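Local coordinates for protein pyridoxal kinase (Entamoeba histolytica, PDB 4S1H) that probably transfers a phosphate from ATP to pyridoxal, yielding the cofactor pyridoxal 5'-phosphate, at residues 1-14 / 31-44. Residues are numbered along the deposited sequence; the frame is centred on the assembly and turned at random.
Sequences MTNKVLTISSYVCS and IQSIFVLTTHLANH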
ATOM      1  N   MET A   1      -5.576  14.842 -11.626  1.00 54.34           N
ATOM      2  CA  MET A   1      -4.965  13.892 -10.639  1.00 45.25           C
ATOM      3  C   MET A   1      -3.739  14.503  -9.962  1.00 45.92           C
ATOM      4  O   MET A   1      -2.645  14.511 -10.532  1.00 52.18           O
ATOM      5  CB  MET A   1      -4.524  12.592 -11.319  1.00 62.73           C
ATOM      6  CG  MET A   1      -5.629  11.635 -11.723  1.00 66.88           C
ATOM      7  SD  MET A   1      -4.894  10.224 -12.593  1.00 69.89           S
ATOM      8  CE  MET A   1      -4.070   9.369 -11.243  1.00 70.60           C
ATOM      9  N   THR A   2      -3.922  15.002  -8.749  1.00 31.66           N
ATOM     10  CA  THR A   2      -2.819  15.545  -7.954  1.00 23.88           C
ATOM     11  C   THR A   2      -2.740  14.839  -6.603  1.00 21.78           C
ATOM     12  O   THR A   2      -3.763  14.518  -6.002  1.00 26.65           O
ATOM     13  CB  THR A   2      -3.009  17.041  -7.716  1.00 26.77           C
ATOM     14  OG1 THR A   2      -4.228  17.253  -7.022  1.00 38.07           O
ATOM     15  CG2 THR A   2      -3.075  17.788  -9.083  1.00 37.25           C
ATOM     16  N   ASN A   3      -1.519  14.624  -6.141  1.00 20.75           N
ATOM     17  CA  ASN A   3      -1.297  14.058  -4.823  1.00 18.50           C
ATOM     18  C   ASN A   3      -1.624  15.103  -3.773  1.00 17.63           C
ATOM     19  O   ASN A   3      -1.061  16.183  -3.803  1.00 20.56           O
ATOM     20  CB  ASN A   3       0.157  13.617  -4.701  1.00 18.20           C
ATOM     21  CG  ASN A   3       0.482  12.472  -5.635  1.00 21.00           C
ATOM     22  OD1 ASN A   3      -0.255  11.495  -5.677  1.00 22.86           O
ATOM     23  ND2 ASN A   3       1.573  12.583  -6.373  1.00 23.77           N
ATOM     24  N   LYS A   4      -2.544  14.764  -2.874  1.00 15.75           N
ATOM     25  CA  LYS A   4      -2.990  15.689  -1.824  1.00 17.31           C
ATOM     26  C   LYS A   4      -2.279  15.420  -0.503  1.00 17.23           C
ATOM     27  O   LYS A   4      -2.154  16.352   0.330  1.00 18.60           O
ATOM     28  CB  LYS A   4      -4.499  15.574  -1.679  1.00 19.83           C
ATOM     29  CG  LYS A   4      -5.101  16.557  -0.680  1.00 35.26           C
ATOM     30  CD  LYS A   4      -6.622  16.529  -0.672  1.00 59.37           C
ATOM     31  CE  LYS A   4      -7.222  17.164  -1.912  1.00 55.96           C
ATOM     32  NZ  LYS A   4      -8.679  17.391  -1.713  1.00 56.49           N
ATOM     33  N   VAL A   5      -1.873  14.167  -0.265  1.00 14.50           N
ATOM     34  CA  VAL A   5      -1.249  13.760   0.978  1.00 15.47           C
ATOM     35  C   VAL A   5       0.121  13.161   0.731  1.00 14.97           C
ATOM     36  O   VAL A   5       0.305  12.429  -0.233  1.00 13.91           O
ATOM     37  CB  VAL A   5      -2.104  12.691   1.734  1.00 15.95           C
ATOM     38  CG1 VAL A   5      -1.469  12.283   3.053  1.00 18.91           C
ATOM     39  CG2 VAL A   5      -3.526  13.211   1.936  1.00 15.21           C
ATOM     40  N   LEU A   6       1.057  13.444   1.631  1.00 13.95           N
ATOM     41  CA  LEU A   6       2.336  12.733   1.675  1.00 13.58           C
ATOM     42  C   LEU A   6       2.431  12.099   3.034  1.00 17.23           C
ATOM     43  O   LEU A   6       2.238  12.785   4.055  1.00 13.53           O
ATOM     44  CB  LEU A   6       3.499  13.680   1.437  1.00 16.52           C
ATOM     45  CG  LEU A   6       4.896  13.200   1.774  1.00 16.42           C
ATOM     46  CD1 LEU A   6       5.284  12.083   0.801  1.00 22.94           C
ATOM     47  CD2 LEU A   6       5.860  14.375   1.695  1.00 17.86           C
ATOM     48  N   THR A   7       2.675  10.798   3.037  1.00 13.60           N
ATOM     49  CA  THR A   7       2.743  10.053   4.295  1.00 17.39           C
ATOM     50  C   THR A   7       3.994   9.194   4.322  1.00 19.72           C
ATOM     51  O   THR A   7       4.292   8.418   3.389  1.00 15.37           O
ATOM     52  CB  THR A   7       1.455   9.246   4.588  1.00 20.02           C
ATOM     53  OG1 THR A   7       1.702   8.332   5.665  1.00 17.42           O
ATOM     54  CG2 THR A   7       0.997   8.486   3.401  1.00 21.38           C
ATOM     55  N   ILE A   8       4.738   9.355   5.391  1.00 14.58           N
ATOM     56  CA  ILE A   8       6.048   8.761   5.577  1.00 13.70           C
ATOM     57  C   ILE A   8       5.975   7.881   6.798  1.00 18.14           C
ATOM     58  O   ILE A   8       5.850   8.383   7.936  1.00 14.19           O
ATOM     59  CB  ILE A   8       7.123   9.879   5.762  1.00 14.84           C
ATOM     60  CG1 ILE A   8       7.157  10.829   4.558  1.00 15.71           C
ATOM     61  CG2 ILE A   8       8.482   9.280   6.077  1.00 16.86           C
ATOM     62  CD1 ILE A   8       7.995  12.083   4.749  1.00 16.63           C
ATOM     63  N   SER A   9       6.034   6.574   6.620  1.00 15.16           N
ATOM     64  CA  SER A   9       5.891   5.650   7.732  1.00 15.33           C
ATOM     65  C   SER A   9       6.303   4.241   7.313  1.00 15.35           C
ATOM     66  O   SER A   9       6.800   4.033   6.194  1.00 14.13           O
ATOM     67  CB  SER A   9       4.461   5.665   8.289  1.00 16.50           C
ATOM     68  OG  SER A   9       4.391   4.946   9.515  1.00 15.54           O
ATOM     69  N   SER A  10       6.133   3.289   8.201  1.00 14.46           N
ATOM     70  CA  SER A  10       6.658   1.943   8.027  1.00 14.60           C
ATOM     71  C   SER A  10       5.833   1.125   7.052  1.00 15.28           C
ATOM     72  O   SER A  10       4.717   1.487   6.706  1.00 15.07           O
ATOM     73  CB  SER A  10       6.651   1.213   9.370  1.00 16.60           C
ATOM     74  OG  SER A  10       5.361   1.323   9.965  1.00 17.36           O
ATOM     75  N   TYR A  11       6.402   0.010   6.593  1.00 15.26           N
ATOM     76  CA  TYR A  11       5.721  -0.906   5.690  1.00 16.62           C
ATOM     77  C   TYR A  11       5.952  -2.348   6.137  1.00 15.04           C
ATOM     78  O   TYR A  11       7.088  -2.711   6.469  1.00 15.47           O
ATOM     79  CB  TYR A  11       6.199  -0.699   4.245  1.00 14.80           C
ATOM     80  CG  TYR A  11       5.539  -1.644   3.292  1.00 14.66           C
ATOM     81  CD1 TYR A  11       4.332  -1.333   2.732  1.00 15.07           C
ATOM     82  CD2 TYR A  11       6.113  -2.879   2.995  1.00 15.36           C
ATOM     83  CE1 TYR A  11       3.673  -2.206   1.897  1.00 16.84           C
ATOM     84  CE2 TYR A  11       5.482  -3.770   2.132  1.00 15.46           C
ATOM     85  CZ  TYR A  11       4.279  -3.408   1.567  1.00 15.33           C
ATOM     86  OH  TYR A  11       3.595  -4.254   0.727  1.00 16.43           O
ATOM     87  N   VAL A  12       4.871  -3.131   6.125  1.00 15.22           N
ATOM     88  CA  VAL A  12       4.902  -4.592   6.301  1.00 15.97           C
ATOM     89  C   VAL A  12       4.251  -5.287   5.110  1.00 16.20           C
ATOM     90  O   VAL A  12       3.222  -4.824   4.622  1.00 15.83           O
ATOM     91  CB  VAL A  12       4.193  -5.065   7.597  1.00 18.33           C
ATOM     92  CG1 VAL A  12       5.034  -4.646   8.779  1.00 18.06           C
ATOM     93  CG2 VAL A  12       2.763  -4.503   7.706  1.00 20.69           C
ATOM     94  N   CYS A  13       4.872  -6.365   4.643  1.00 16.80           N
ATOM     95  CA  CYS A  13       4.345  -7.142   3.487  1.00 17.14           C
ATOM     96  C   CYS A  13       3.058  -7.889   3.780  1.00 17.53           C
ATOM     97  O   CYS A  13       2.180  -8.024   2.939  1.00 17.55           O
ATOM     98  CB  CYS A  13       5.386  -8.142   2.976  1.00 17.85           C
ATOM     99  SG  CYS A  13       6.928  -7.375   2.473  1.00 17.58           S
ATOM    100  N   SER A  14       2.934  -8.353   5.026  1.00 18.02           N
ATOM    101  CA  SER A  14       1.779  -9.058   5.529  1.00 18.46           C
ATOM    102  C   SER A  14       1.296  -8.321   6.766  1.00 18.06           C
ATOM    103  O   SER A  14       2.105  -7.772   7.543  1.00 17.79           O
ATOM    104  CB  SER A  14       2.170 -10.462   5.910  1.00 20.55           C
ATOM    105  OG  SER A  14       1.072 -11.236   6.368  1.00 25.38           O
ATOM    106  N   ILE A  31      -8.526   9.385  -1.527  1.00 15.96           N
ATOM    107  CA  ILE A  31      -7.642  10.537  -1.285  1.00 15.64           C
ATOM    108  C   ILE A  31      -6.282  10.161  -1.910  1.00 16.75           C
ATOM    109  O   ILE A  31      -5.597   9.241  -1.450  1.00 15.55           O
ATOM    110  CB  ILE A  31      -7.546  10.872   0.212  1.00 16.08           C
ATOM    111  CG1 ILE A  31      -8.932  11.286   0.793  1.00 18.32           C
ATOM    112  CG2 ILE A  31      -6.510  11.969   0.403  1.00 16.11           C
ATOM    113  CD1 ILE A  31      -8.999  11.354   2.307  1.00 19.31           C
ATOM    114  N   GLN A  32      -5.946  10.820  -3.017  1.00 17.61           N
ATOM    115  CA  GLN A  32      -4.720  10.488  -3.729  1.00 19.08           C
ATOM    116  C   GLN A  32      -3.521  10.884  -2.865  1.00 17.88           C
ATOM    117  O   GLN A  32      -3.409  12.042  -2.436  1.00 19.01           O
ATOM    118  CB  GLN A  32      -4.661  11.185  -5.068  1.00 21.48           C
ATOM    119  CG  GLN A  32      -3.447  10.730  -5.854  1.00 26.71           C
ATOM    120  CD  GLN A  32      -3.449  11.178  -7.295  1.00 27.17           C
ATOM    121  OE1 GLN A  32      -4.463  11.070  -7.982  1.00 32.01           O
ATOM    122  NE2 GLN A  32      -2.307  11.666  -7.769  1.00 33.66           N
ATOM    123  N   SER A  33      -2.643   9.914  -2.602  1.00 15.96           N
ATOM    124  CA  SER A  33      -1.555  10.076  -1.625  1.00 17.48           C
ATOM    125  C   SER A  33      -0.241   9.466  -2.108  1.00 15.23           C
ATOM    126  O   SER A  33      -0.249   8.531  -2.917  1.00 15.64           O
ATOM    127  CB  SER A  33      -1.959   9.422  -0.316  1.00 14.32           C
ATOM    128  OG  SER A  33      -3.206   9.949   0.121  1.00 18.17           O
ATOM    129  N   ILE A  34       0.852  10.029  -1.622  1.00 13.87           N
ATOM    130  CA  ILE A  34       2.182   9.504  -1.790  1.00 13.99           C
ATOM    131  C   ILE A  34       2.541   8.751  -0.506  1.00 13.76           C
ATOM    132  O   ILE A  34       2.426   9.306   0.587  1.00 13.10           O
ATOM    133  CB  ILE A  34       3.199  10.640  -2.024  1.00 14.50           C
ATOM    134  CG1 ILE A  34       2.826  11.493  -3.243  1.00 16.29           C
ATOM    135  CG2 ILE A  34       4.604  10.073  -2.138  1.00 13.94           C
ATOM    136  CD1 ILE A  34       3.634  12.781  -3.343  1.00 22.80           C
ATOM    137  N   PHE A  35       3.004   7.512  -0.650  1.00 13.30           N
ATOM    138  CA  PHE A  35       3.382   6.665   0.480  1.00 12.99           C
ATOM    139  C   PHE A  35       4.874   6.346   0.426  1.00 13.16           C
ATOM    140  O   PHE A  35       5.311   5.415  -0.293  1.00 15.56           O
ATOM    141  CB  PHE A  35       2.552   5.382   0.537  1.00 13.04           C
ATOM    142  CG  PHE A  35       1.074   5.611   0.590  1.00 13.35           C
ATOM    143  CD1 PHE A  35       0.319   5.761  -0.583  1.00 15.85           C
ATOM    144  CD2 PHE A  35       0.414   5.698   1.817  1.00 14.34           C
ATOM    145  CE1 PHE A  35      -1.058   5.975  -0.520  1.00 15.54           C
ATOM    146  CE2 PHE A  35      -0.965   5.877   1.854  1.00 13.44           C
ATOM    147  CZ  PHE A  35      -1.691   6.057   0.703  1.00 18.13           C
ATOM    148  N   VAL A  36       5.673   7.146   1.106  1.00 13.17           N
ATOM    149  CA  VAL A  36       7.085   6.931   1.199  1.00 13.41           C
ATOM    150  C   VAL A  36       7.335   6.008   2.386  1.00 14.37           C
ATOM    151  O   VAL A  36       6.919   6.268   3.500  1.00 14.51           O
ATOM    152  CB  VAL A  36       7.884   8.240   1.342  1.00 13.62           C
ATOM    153  CG1 VAL A  36       9.364   7.937   1.501  1.00 13.97           C
ATOM    154  CG2 VAL A  36       7.620   9.143   0.152  1.00 14.63           C
ATOM    155  N   LEU A  37       8.012   4.916   2.165  1.00 14.95           N
ATOM    156  CA  LEU A  37       8.265   3.906   3.216  1.00 13.71           C
ATOM    157  C   LEU A  37       9.533   4.179   4.023  1.00 14.18           C
ATOM    158  O   LEU A  37      10.541   4.653   3.519  1.00 15.12           O
ATOM    159  CB  LEU A  37       8.347   2.502   2.590  1.00 14.47           C
ATOM    160  CG  LEU A  37       7.232   2.178   1.583  1.00 14.16           C
ATOM    161  CD1 LEU A  37       7.420   0.733   1.123  1.00 14.34           C
ATOM    162  CD2 LEU A  37       5.831   2.437   2.115  1.00 15.27           C
ATOM    163  N   THR A  38       9.477   3.890   5.318  1.00 15.53           N
ATOM    164  CA  THR A  38      10.661   3.978   6.167  1.00 15.77           C
ATOM    165  C   THR A  38      11.235   2.596   6.556  1.00 14.99           C
ATOM    166  O   THR A  38      12.326   2.523   7.140  1.00 15.98           O
ATOM    167  CB  THR A  38      10.374   4.705   7.492  1.00 15.32           C
ATOM    168  OG1 THR A  38       9.375   3.981   8.203  1.00 14.48           O
ATOM    169  CG2 THR A  38       9.864   6.096   7.236  1.00 14.57           C
ATOM    170  N   THR A  39      10.479   1.533   6.255  1.00 15.70           N
ATOM    171  CA  THR A  39      10.910   0.129   6.411  1.00 16.35           C
ATOM    172  C   THR A  39      10.327  -0.709   5.292  1.00 17.32           C
ATOM    173  O   THR A  39       9.355  -0.306   4.662  1.00 16.58           O
ATOM    174  CB  THR A  39      10.426  -0.518   7.721  1.00 17.91           C
ATOM    175  OG1 THR A  39       9.006  -0.736   7.701  1.00 17.91           O
ATOM    176  CG2 THR A  39      10.763   0.366   8.933  1.00 16.79           C
ATOM    177  N   HIS A  40      10.921  -1.875   5.084  1.00 16.23           N
ATOM    178  CA  HIS A  40      10.328  -2.940   4.268  1.00 16.22           C
ATOM    179  C   HIS A  40      10.488  -4.247   5.042  1.00 16.92           C
ATOM    180  O   HIS A  40      11.481  -4.960   4.878  1.00 17.59           O
ATOM    181  CB  HIS A  40      11.001  -2.975   2.888  1.00 16.37           C
ATOM    182  CG  HIS A  40      10.477  -4.043   1.966  1.00 16.65           C
ATOM    183  ND1 HIS A  40      11.262  -4.619   0.991  1.00 17.14           N
ATOM    184  CD2 HIS A  40       9.266  -4.643   1.865  1.00 16.59           C
ATOM    185  CE1 HIS A  40      10.568  -5.522   0.327  1.00 17.37           C
ATOM    186  NE2 HIS A  40       9.358  -5.557   0.825  1.00 17.06           N
ATOM    187  N   LEU A  41       9.502  -4.551   5.895  1.00 16.87           N
ATOM    188  CA  LEU A  41       9.536  -5.738   6.737  1.00 17.64           C
ATOM    189  C   LEU A  41       8.513  -6.759   6.280  1.00 17.89           C
ATOM    190  O   LEU A  41       7.497  -6.407   5.704  1.00 17.37           O
ATOM    191  CB  LEU A  41       9.195  -5.379   8.180  1.00 18.69           C
ATOM    192  CG  LEU A  41      10.004  -4.205   8.740  1.00 18.96           C
ATOM    193  CD1 LEU A  41       9.526  -3.880  10.141  1.00 21.06           C
ATOM    194  CD2 LEU A  41      11.481  -4.538   8.749  1.00 20.33           C
ATOM    195  N   ALA A  42       8.767  -8.015   6.572  1.00 18.79           N
ATOM    196  CA  ALA A  42       7.829  -9.086   6.237  1.00 19.25           C
ATOM    197  C   ALA A  42       6.521  -8.953   6.978  1.00 19.01           C
ATOM    198  O   ALA A  42       5.460  -9.185   6.443  1.00 18.92           O
ATOM    199  CB  ALA A  42       8.438 -10.429   6.570  1.00 20.43           C
ATOM    200  N   ASN A  43       6.640  -8.601   8.268  1.00 19.03           N
ATOM    201  CA  ASN A  43       5.503  -8.581   9.182  1.00 19.01           C
ATOM    202  C   ASN A  43       5.849  -7.657  10.359  1.00 19.93           C
ATOM    203  O   ASN A  43       6.966  -7.172  10.450  1.00 19.30           O
ATOM    204  CB  ASN A  43       5.191 -10.005   9.649  1.00 20.13           C
ATOM    205  CG  ASN A  43       6.437 -10.790  10.040  1.00 21.08           C
ATOM    206  OD1 ASN A  43       6.896 -11.678   9.310  1.00 21.71           O
ATOM    207  ND2 ASN A  43       7.014 -10.442  11.200  1.00 21.25           N
ATOM    208  N   HIS A  44       4.888  -7.364  11.218  1.00 23.40           N
ATOM    209  CA  HIS A  44       5.182  -6.425  12.293  1.00 25.99           C
ATOM    210  C   HIS A  44       6.056  -7.037  13.401  1.00 28.62           C
ATOM    211  O   HIS A  44       6.331  -8.238  13.419  1.00 20.92           O
ATOM    212  CB  HIS A  44       3.923  -5.712  12.800  1.00 28.77           C
ATOM    213  CG  HIS A  44       2.932  -6.607  13.453  1.00 30.10           C
ATOM    214  ND1 HIS A  44       3.218  -7.346  14.585  1.00 37.37           N
ATOM    215  CD2 HIS A  44       1.628  -6.826  13.183  1.00 31.52           C
ATOM    216  CE1 HIS A  44       2.148  -8.017  14.951  1.00 36.61           C
ATOM    217  NE2 HIS A  44       1.168  -7.715  14.124  1.00 40.37           N
TER
HETATM  218  O   HOH W   1      -0.003   8.721  -6.136  1.00 23.34           O
HETATM  219  O   HOH W   2       2.334  -7.831  10.290  1.00 28.35           O
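Leu-6 and Ile-34 cross at a slant on neighbouring parallel strands, 5-9 and 33-37, the two strands of a right-handed beta-alpha-beta crossover whose helix is 18-28, in the ribokinase-like fold. Backbone bonds knit the pair from Lys-4 N to Gln-32 O, through Ile-34 N to Val-5 O (2.8 Å), as far as Thr-38 N to Ser-9 O. Branched aliphatic residues suit this buried interior: Leu-6 CD1 lies 3.6 Å from Ile-34 CG2 and also reaches Val-36 CG2, while Ile-8 stands alongside Val-36, pointing the same way. On the other face, where helix 18-28 packs, Thr-7 sets its methyl CG2 3.3 Å from Phe-35 CD2; with OG1 anti to the backbone N (chi1 168°), its hydroxyl turns instead to Asn-19 and Tyr-222.

The loose side is Met-1 and Thr-2, both exposed, and Met-1 merely brushes Gln-32 OE1. Beside them lies an ordered polar edge, suited to amides: Gln-32, extended beyond CG, gives an N-H of NE2 to buried Asn-3 OD1 (2.9 Å) from above that carbonyl plane, the two amide planes being 70° apart. A water donates to Asn-3 OD1 and Ser-33 O, bridging the segments.

Beyond Ser-10, a pyridoxal 5'-phosphate-binding residue whose ligand is absent here, the register slips by one and a second short ladder begins. Leu-37 CD1 meets Tyr-11 CB at 3.6 Å and the ring carbon CG beside it, and Tyr-11 OH bonds to Phe-35 O of the second subunit, so an amphipathic aromatic fits a place between core and dimer interface. Its ring meets partly exposed His-40 rim to rim. The slip is spanned by a small hydroxyl: Thr-39 OG1, placed between its own backbone N and carbonyl carbon (chi1 70°), accepts the N-H of Tyr-11 (N to OG1 2.9 Å) in a nearly straight bond of 171°.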